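Local coordinates for SH2 domain-containing protein 3C (Homo sapiens, PDB 3T6G) that acts as a signalling adapter in integrin-mediated adhesion and migration, here represented by its C-terminal Cdc25-homology domain, whose closed conformation is needed for binding BCAR1, at residues G36-V41 with M283-G288; E43-V48 with E275-E280; G119-R124 with K313-V318. The protein carries 2 engineered substitutions. All coordinates share one frame; numbering follows the deposited sequence.

Contact 1: G36-V41 with M283-G288; sequences GLLRKV and MRLLWG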
loop_
_atom_site.group_PDB
_atom_site.type_symbol
_atom_site.label_atom_id
_atom_site.label_comp_id
_atom_site.label_asym_id
_atom_site.label_seq_id
_atom_site.Cartn_x
_atom_site.Cartn_y
_atom_site.Cartn_z
ATOM N N GLY A 36 22.149 9.700 21.496
ATOM C CA GLY A 36 22.629 8.378 21.857
ATOM C C GLY A 36 21.878 7.326 21.064
ATOM O O GLY A 36 22.469 6.386 20.525
ATOM N N LEU A 37 20.564 7.504 20.974
ATOM C CA LEU A 37 19.693 6.515 20.354
ATOM C C LEU A 37 19.845 6.523 18.844
ATOM O O LEU A 37 19.891 5.472 18.209
ATOM C CB LEU A 37 18.234 6.748 20.763
ATOM C CG LEU A 37 17.187 5.771 20.218
ATOM C CD1 LEU A 37 17.615 4.325 20.451
ATOM C CD2 LEU A 37 15.804 6.049 20.830
ATOM N N LEU A 38 19.925 7.708 18.259
ATOM C CA LEU A 38 20.285 7.790 16.844
ATOM C C LEU A 38 21.600 7.038 16.605
ATOM O O LEU A 38 21.730 6.274 15.642
ATOM C CB LEU A 38 20.406 9.246 16.402
ATOM C CG LEU A 38 19.060 9.958 16.421
ATOM C CD1 LEU A 38 19.217 11.470 16.370
ATOM C CD2 LEU A 38 18.219 9.443 15.280
ATOM N N ARG A 39 22.560 7.231 17.507
ATOM C CA ARG A 39 23.851 6.583 17.361
ATOM C C ARG A 39 23.710 5.056 17.442
ATOM O O ARG A 39 24.252 4.329 16.596
ATOM C CB ARG A 39 24.839 7.125 18.399
ATOM C CG ARG A 39 26.260 6.552 18.315
ATOM C CD ARG A 39 27.119 7.000 19.506
ATOM N NE ARG A 39 26.422 6.805 20.781
ATOM C CZ ARG A 39 25.951 5.634 21.219
ATOM N NH1 ARG A 39 26.100 4.531 20.493
ATOM N NH2 ARG A 39 25.321 5.560 22.388
ATOM N N LYS A 40 22.971 4.569 18.443
ATOM C CA LYS A 40 22.734 3.131 18.588
ATOM C C LYS A 40 22.062 2.565 17.338
ATOM O O LYS A 40 22.490 1.546 16.784
ATOM C CB LYS A 40 21.861 2.841 19.814
ATOM C CG LYS A 40 22.341 1.660 20.665
ATOM C CD LYS A 40 22.663 0.435 19.813
ATOM C CE LYS A 40 23.504 -0.585 20.580
ATOM N NZ LYS A 40 24.327 -1.437 19.665
ATOM N N VAL A 41 21.008 3.235 16.884
ATOM C CA VAL A 41 20.324 2.813 15.665
ATOM C C VAL A 41 21.300 2.761 14.480
ATOM O O VAL A 41 21.325 1.777 13.740
ATOM C CB VAL A 41 19.081 3.705 15.372
ATOM C CG1 VAL A 41 18.393 3.304 14.061
ATOM C CG2 VAL A 41 18.114 3.623 16.532
ATOM N N MET A 283 8.206 5.639 15.358
ATOM C CA MET A 283 7.416 6.791 15.755
ATOM C C MET A 283 7.983 7.437 17.015
ATOM O O MET A 283 8.193 8.641 17.057
ATOM C CB MET A 283 5.941 6.411 15.915
ATOM C CG MET A 283 5.339 5.921 14.612
ATOM S SD MET A 283 3.684 5.265 14.794
ATOM C CE MET A 283 2.764 6.800 15.074
ATOM N N ARG A 284 8.255 6.629 18.031
ATOM C CA ARG A 284 8.836 7.119 19.283
ATOM C C ARG A 284 10.226 7.723 19.107
ATOM O O ARG A 284 10.536 8.790 19.655
ATOM C CB ARG A 284 8.899 5.981 20.297
ATOM C CG ARG A 284 7.579 5.729 21.003
ATOM C CD ARG A 284 7.398 6.780 22.063
ATOM N NE ARG A 284 6.601 6.255 23.158
ATOM C CZ ARG A 284 7.074 5.936 24.355
ATOM N NH1 ARG A 284 8.357 6.107 24.634
ATOM N NH2 ARG A 284 6.246 5.462 25.279
ATOM N N LEU A 285 11.069 7.033 18.347
ATOM C CA LEU A 285 12.391 7.557 18.012
ATOM C C LEU A 285 12.275 8.924 17.372
ATOM O O LEU A 285 12.853 9.891 17.832
ATOM C CB LEU A 285 13.089 6.626 17.030
ATOM C CG LEU A 285 14.367 7.159 16.398
ATOM C CD1 LEU A 285 15.408 7.360 17.467
ATOM C CD2 LEU A 285 14.854 6.176 15.346
ATOM N N LEU A 286 11.518 8.989 16.289
ATOM C CA LEU A 286 11.422 10.195 15.485
ATOM C C LEU A 286 10.705 11.334 16.212
ATOM O O LEU A 286 11.183 12.464 16.266
ATOM C CB LEU A 286 10.725 9.849 14.171
ATOM C CG LEU A 286 11.592 8.899 13.333
ATOM C CD1 LEU A 286 10.842 8.313 12.161
ATOM C CD2 LEU A 286 12.849 9.615 12.857
ATOM N N TRP A 287 9.561 11.041 16.800
ATOM C CA TRP A 287 8.752 12.127 17.332
ATOM C C TRP A 287 8.759 12.243 18.851
ATOM O O TRP A 287 8.229 13.211 19.399
ATOM C CB TRP A 287 7.336 12.062 16.751
ATOM C CG TRP A 287 7.342 12.255 15.242
ATOM C CD1 TRP A 287 7.435 13.445 14.565
ATOM C CD2 TRP A 287 7.284 11.229 14.235
ATOM N NE1 TRP A 287 7.432 13.218 13.207
ATOM C CE2 TRP A 287 7.338 11.866 12.979
ATOM C CE3 TRP A 287 7.180 9.834 14.276
ATOM C CZ2 TRP A 287 7.296 11.162 11.779
ATOM C CZ3 TRP A 287 7.142 9.132 13.077
ATOM C CH2 TRP A 287 7.191 9.798 11.847
ATOM N N GLY A 288 9.393 11.282 19.522
ATOM C CA GLY A 288 9.427 11.260 20.980
ATOM C C GLY A 288 8.064 10.880 21.546
ATOM O O GLY A 288 7.059 10.934 20.837
#
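L285 of helix 279-287 presents its two methyl branches to L37, L38 and V41, which lie on one flank of helix 35-46, and every contact across the pair is apolar. The tightest is with L37, where CD1 of L285 lies 3.6 Å from CD2 of L37 and touches its CG equally closely. The same methyl reaches L38 more loosely, CD1 of L285 to CD2 of L38 being 4.1 Å. The second branch serves the next turn, with CD2 of L285 at 4.3 Å from CG2 of V41. In L285 the first torsion (chi1 170°) carries CG toward helix 35-46, and the second (chi2 64°) turns the fork so that its two tips divide between these neighbours. A branched aliphatic residue suits such a place, because it packs between the helices without bringing in a polar group that would need a partner.

The backbones stay well apart: the short helical axes approach to 11.1 Å and run at 132° to each other, and the distance is spanned by leucine and valine side chains. Helix 93-115 closes one side through M109, which touches both V41 and L285, while I26 packs on L37 and L33 on L38.

Contact 2: E43-V48 with E275-E280; sequences ELLAEV and EVFSTE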
loop_
_atom_site.group_PDB
_atom_site.type_symbol
_atom_site.label_atom_id
_atom_site.label_comp_id
_atom_site.label_asym_id
_atom_site.label_seq_id
_atom_site.Cartn_x
_atom_site.Cartn_y
_atom_site.Cartn_z
ATOM N N GLU A 43 24.570 2.489 14.659
ATOM C CA GLU A 43 25.390 1.341 14.991
ATOM C C GLU A 43 24.679 0.048 14.602
ATOM O O GLU A 43 25.248 -0.769 13.886
ATOM C CB GLU A 43 25.789 1.357 16.466
ATOM C CG GLU A 43 26.995 2.262 16.736
ATOM C CD GLU A 43 27.215 2.593 18.209
ATOM O OE1 GLU A 43 26.671 1.882 19.090
ATOM O OE2 GLU A 43 27.939 3.581 18.477
ATOM N N LEU A 44 23.426 -0.127 15.034
ATOM C CA LEU A 44 22.717 -1.386 14.770
ATOM C C LEU A 44 22.583 -1.675 13.284
ATOM O O LEU A 44 22.783 -2.805 12.856
ATOM C CB LEU A 44 21.350 -1.416 15.449
ATOM C CG LEU A 44 21.451 -1.488 16.974
ATOM C CD1 LEU A 44 20.150 -1.053 17.607
ATOM C CD2 LEU A 44 21.884 -2.885 17.454
ATOM N N LEU A 45 22.257 -0.651 12.498
ATOM C CA LEU A 45 22.133 -0.802 11.053
ATOM C C LEU A 45 23.496 -1.130 10.451
ATOM O O LEU A 45 23.616 -2.033 9.614
ATOM C CB LEU A 45 21.523 0.455 10.412
ATOM C CG LEU A 45 20.093 0.819 10.845
ATOM C CD1 LEU A 45 19.675 2.253 10.436
ATOM C CD2 LEU A 45 19.129 -0.221 10.286
ATOM N N ALA A 46 24.523 -0.408 10.896
ATOM C CA ALA A 46 25.886 -0.609 10.385
ATOM C C ALA A 46 26.472 -1.994 10.656
ATOM O O ALA A 46 27.222 -2.512 9.831
ATOM C CB ALA A 46 26.823 0.456 10.926
ATOM N N GLU A 47 26.139 -2.574 11.809
ATOM C CA GLU A 47 26.749 -3.833 12.269
ATOM C C GLU A 47 26.602 -4.931 11.244
ATOM O O GLU A 47 27.309 -5.931 11.285
ATOM C CB GLU A 47 26.102 -4.332 13.575
ATOM C CG GLU A 47 26.544 -3.631 14.858
ATOM C CD GLU A 47 25.794 -4.121 16.104
ATOM O OE1 GLU A 47 25.290 -5.273 16.096
ATOM O OE2 GLU A 47 25.706 -3.348 17.090
ATOM N N VAL A 48 25.665 -4.764 10.325
ATOM C CA VAL A 48 25.231 -5.918 9.580
ATOM C C VAL A 48 25.001 -5.607 8.103
ATOM O O VAL A 48 24.636 -4.490 7.736
ATOM C CB VAL A 48 23.994 -6.549 10.266
ATOM C CG1 VAL A 48 22.688 -6.042 9.654
ATOM C CG2 VAL A 48 24.078 -8.050 10.197
ATOM N N GLU A 275 13.582 -4.563 16.647
ATOM C CA GLU A 275 13.063 -3.323 17.233
ATOM C C GLU A 275 13.203 -2.129 16.274
ATOM O O GLU A 275 12.241 -1.353 16.092
ATOM C CB GLU A 275 13.736 -3.011 18.549
ATOM C CG GLU A 275 13.093 -1.871 19.295
ATOM C CD GLU A 275 13.318 -1.986 20.796
ATOM O OE1 GLU A 275 13.725 -3.083 21.251
ATOM O OE2 GLU A 275 13.096 -0.986 21.521
ATOM N N VAL A 276 14.388 -2.010 15.650
ATOM C CA VAL A 276 14.749 -0.853 14.813
ATOM C C VAL A 276 13.786 -0.705 13.642
ATOM O O VAL A 276 13.429 0.396 13.238
ATOM C CB VAL A 276 16.217 -0.979 14.297
ATOM C CG1 VAL A 276 16.504 0.058 13.265
ATOM C CG2 VAL A 276 17.230 -0.866 15.467
ATOM N N PHE A 277 13.340 -1.846 13.129
ATOM C CA PHE A 277 12.462 -1.909 11.976
ATOM C C PHE A 277 10.990 -2.006 12.377
ATOM O O PHE A 277 10.138 -2.427 11.576
ATOM C CB PHE A 277 12.847 -3.110 11.119
ATOM C CG PHE A 277 14.074 -2.885 10.311
ATOM C CD1 PHE A 277 14.175 -1.762 9.486
ATOM C CD2 PHE A 277 15.146 -3.764 10.387
ATOM C CE1 PHE A 277 15.323 -1.534 8.738
ATOM C CE2 PHE A 277 16.298 -3.543 9.640
ATOM C CZ PHE A 277 16.388 -2.428 8.823
ATOM N N SER A 278 10.699 -1.632 13.617
ATOM C CA SER A 278 9.330 -1.619 14.083
ATOM C C SER A 278 8.811 -0.176 14.071
ATOM O O SER A 278 9.518 0.745 14.531
ATOM C CB SER A 278 9.221 -2.245 15.481
ATOM O OG SER A 278 8.879 -1.271 16.453
ATOM N N THR A 279 7.588 0.005 13.543
ATOM C CA THR A 279 6.990 1.337 13.329
ATOM C C THR A 279 6.757 2.098 14.635
ATOM O O THR A 279 7.018 3.307 14.721
ATOM C CB THR A 279 5.654 1.262 12.580
ATOM O OG1 THR A 279 5.852 0.656 11.299
ATOM C CG2 THR A 279 5.087 2.660 12.399
ATOM N N GLU A 280 6.259 1.388 15.642
ATOM C CA GLU A 280 6.163 1.942 16.985
ATOM C C GLU A 280 7.517 2.444 17.486
ATOM O O GLU A 280 7.619 3.541 18.037
ATOM C CB GLU A 280 5.608 0.897 17.957
ATOM C CG GLU A 280 4.393 0.134 17.429
ATOM C CD GLU A 280 3.439 -0.307 18.543
ATOM O OE1 GLU A 280 2.677 -1.281 18.349
ATOM O OE2 GLU A 280 3.433 0.330 19.613
#
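L44 and L45, near the C-terminal end of helix 35-46, make a buried hydrophobic contact with V276 and F277, where helix 271-276 ends and the chain turns toward helix 279-287. The contact is therefore a helix packed on the junction between two helices, in the interior of the all-helical Cdc25-homology domain. V276 divides its branches between the two leucines. Its CG2 is 3.6 Å from CD1 of L44, and its CG1 lies 4.0 Å from CD2 of L45. The valine torsion (chi1 170°) sets which way this fork points, turning CG2 to L44 and CG1 to L45; a beta-branched residue suits the place because it offers two methyls close to its backbone.

CD2 of L45 also meets the far end of the phenylalanine ring, 3.8 Å from CZ of F277, approaching it obliquely. F277 is the first residue beyond the helical conformation of helix 271-276; its longer side chain reaches past the valine to L45 and to L53, H56 and V57 of helix 50-64, and M106 of helix 93-115 also packs against it.

No hydrogen bond joins the two segments. Their side chains meet through aliphatic and aromatic carbon, so cohesion here rests on van der Waals packing and the exclusion of water, while the V276 carbonyl pairs with Q282, the F277 carbonyl with R102, and F281 N with the capping S278.

Contact 3: G119-R124 with K313-V318; sequences GSAEER and KLEPAV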
loop_
_atom_site.group_PDB
_atom_site.type_symbol
_atom_site.label_atom_id
_atom_site.label_comp_id
_atom_site.label_asym_id
_atom_site.label_seq_id
_atom_site.Cartn_x
_atom_site.Cartn_y
_atom_site.Cartn_z
ATOM N N GLY A 119 30.100 12.422 8.816
ATOM C CA GLY A 119 31.542 12.322 8.739
ATOM C C GLY A 119 32.061 13.065 7.530
ATOM O O GLY A 119 32.952 13.916 7.632
ATOM N N SER A 120 31.483 12.750 6.377
ATOM C CA SER A 120 31.911 13.355 5.129
ATOM C C SER A 120 31.059 12.809 4.004
ATOM O O SER A 120 30.427 11.770 4.150
ATOM C CB SER A 120 33.387 13.048 4.863
ATOM O OG SER A 120 33.597 11.663 4.641
ATOM N N ALA A 121 31.040 13.509 2.881
ATOM C CA ALA A 121 30.287 13.053 1.731
ATOM C C ALA A 121 30.760 11.654 1.379
ATOM O O ALA A 121 30.003 10.839 0.863
ATOM C CB ALA A 121 30.475 14.006 0.558
ATOM N N GLU A 122 32.019 11.369 1.676
ATOM C CA GLU A 122 32.602 10.071 1.328
ATOM C C GLU A 122 32.058 8.883 2.156
ATOM O O GLU A 122 31.778 7.818 1.603
ATOM C CB GLU A 122 34.110 10.156 1.441
ATOM C CG GLU A 122 34.856 9.115 0.652
ATOM C CD GLU A 122 36.356 9.377 0.670
ATOM O OE1 GLU A 122 37.019 8.848 1.595
ATOM O OE2 GLU A 122 36.846 10.125 -0.223
ATOM N N GLU A 123 31.922 9.059 3.471
ATOM C CA GLU A 123 31.233 8.061 4.302
ATOM C C GLU A 123 29.766 7.940 3.932
ATOM O O GLU A 123 29.240 6.826 3.789
ATOM C CB GLU A 123 31.295 8.431 5.783
ATOM C CG GLU A 123 32.630 8.206 6.442
ATOM C CD GLU A 123 32.635 8.721 7.864
ATOM O OE1 GLU A 123 31.655 8.428 8.605
ATOM O OE2 GLU A 123 33.609 9.437 8.220
ATOM N N ARG A 124 29.105 9.094 3.822
ATOM C CA ARG A 124 27.720 9.154 3.391
ATOM C C ARG A 124 27.477 8.403 2.081
ATOM O O ARG A 124 26.510 7.648 1.979
ATOM C CB ARG A 124 27.287 10.590 3.235
ATOM C CG ARG A 124 26.584 11.143 4.430
ATOM C CD ARG A 124 25.537 12.116 3.951
ATOM N NE ARG A 124 26.137 13.092 3.063
ATOM C CZ ARG A 124 27.019 14.000 3.468
ATOM N NH1 ARG A 124 27.380 14.038 4.745
ATOM N NH2 ARG A 124 27.525 14.874 2.603
ATOM N N LYS A 313 22.566 21.836 6.121
ATOM C CA LYS A 313 23.717 21.948 7.015
ATOM C C LYS A 313 24.822 21.066 6.490
ATOM O O LYS A 313 25.997 21.435 6.503
ATOM C CB LYS A 313 23.360 21.485 8.424
ATOM C CG LYS A 313 22.462 22.435 9.190
ATOM C CD LYS A 313 23.258 23.327 10.145
ATOM C CE LYS A 313 22.317 24.165 11.017
ATOM N NZ LYS A 313 23.028 24.950 12.065
ATOM N N LEU A 314 24.431 19.881 6.039
ATOM C CA LEU A 314 25.381 18.928 5.500
ATOM C C LEU A 314 26.024 19.478 4.235
ATOM O O LEU A 314 27.226 19.734 4.207
ATOM C CB LEU A 314 24.685 17.604 5.214
ATOM C CG LEU A 314 25.124 16.436 6.083
ATOM C CD1 LEU A 314 25.485 16.888 7.486
ATOM C CD2 LEU A 314 24.032 15.395 6.112
ATOM N N GLU A 315 25.223 19.653 3.189
ATOM C CA GLU A 315 25.705 20.244 1.939
ATOM C C GLU A 315 24.907 21.502 1.599
ATOM O O GLU A 315 23.892 21.422 0.920
ATOM C CB GLU A 315 25.643 19.227 0.788
ATOM C CG GLU A 315 26.262 17.871 1.137
ATOM C CD GLU A 315 26.313 16.912 -0.044
ATOM O OE1 GLU A 315 26.233 17.385 -1.196
ATOM O OE2 GLU A 315 26.434 15.683 0.185
ATOM N N PRO A 316 25.379 22.673 2.068
ATOM C CA PRO A 316 24.721 23.972 1.859
ATOM C C PRO A 316 24.502 24.310 0.385
ATOM O O PRO A 316 25.338 23.954 -0.455
ATOM C CB PRO A 316 25.708 24.966 2.477
ATOM C CG PRO A 316 26.447 24.155 3.514
ATOM C CD PRO A 316 26.614 22.811 2.864
ATOM N N ALA A 317 23.393 24.999 0.099
ATOM C CA ALA A 317 22.995 25.361 -1.268
ATOM C C ALA A 317 23.609 26.672 -1.793
ATOM O O ALA A 317 24.131 26.706 -2.903
ATOM C CB ALA A 317 21.471 25.420 -1.366
ATOM N N VAL A 318 23.526 27.734 -0.991
ATOM C CA VAL A 318 24.005 29.079 -1.337
ATOM C C VAL A 318 24.280 29.336 -2.822
ATOM O O VAL A 318 24.387 30.486 -3.255
ATOM C CB VAL A 318 25.255 29.458 -0.529
ATOM C CG1 VAL A 318 25.793 30.802 -1.001
ATOM C CG2 VAL A 318 24.931 29.492 0.957
#
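Bends at chi2 and chi3 (chi3 -53°) bring the guanidinium of R124 to L314 and E315, while E315 runs out extended beyond CG to meet it from the opposite direction. The result is a salt bridge in which R124 NH2 donates to E315 OE2 at 2.8 Å. Its N-H...O angle is 149°; the oxygen is met on its anti side, somewhat out of both group planes, which are turned 46° apart.

The guanidinium lies between L314, whose CG is 3.6 Å from R124 NH1 over one face, and A121 CA over the other, offset toward the rim. Arginine suits this place because its flat group can accept aliphatic packing on its faces while its N-H groups bond around the rim. T166 ties the pair together, its OG1 bonding to both R124 NE and E315 OE2; Q165 N donates to E315 OE1 and S117 O accepts from R124 NH1. These bonds restrict rotation of both charged groups, and the arginine would be expected to favour an ionised E315.

S120 is the N-cap of helix 121-140, its OG receiving a weak bond from E123 N. The salt bridge is thus buried where the first turn of that helix, the residue after helix 296-314 and the start of helix 164-173 meet in the helical Cdc25-homology/Ras-GEF domain.

Contacts 1 and 2 belong to one buried apolar seam: both use helix 35-46 and have second segments on or running into helix 279-287, although the touching residues of contact 2 lie at the end of helix 271-276. They touch directly where V41 packs on V276. In each, branched aliphatic side chains pack between elements, with an aromatic ring added in contact 2, and M109 of helix 93-115 reaches both. Contact 3 lies farther out, its centre about 25 Å from that of the chain against 17 and 12 Å for the others, and is partly buried. Here a salt bridge joins helix ends. Helix 296-314 follows helix 279-287 in sequence, yet contact 3 touches neither of the other two.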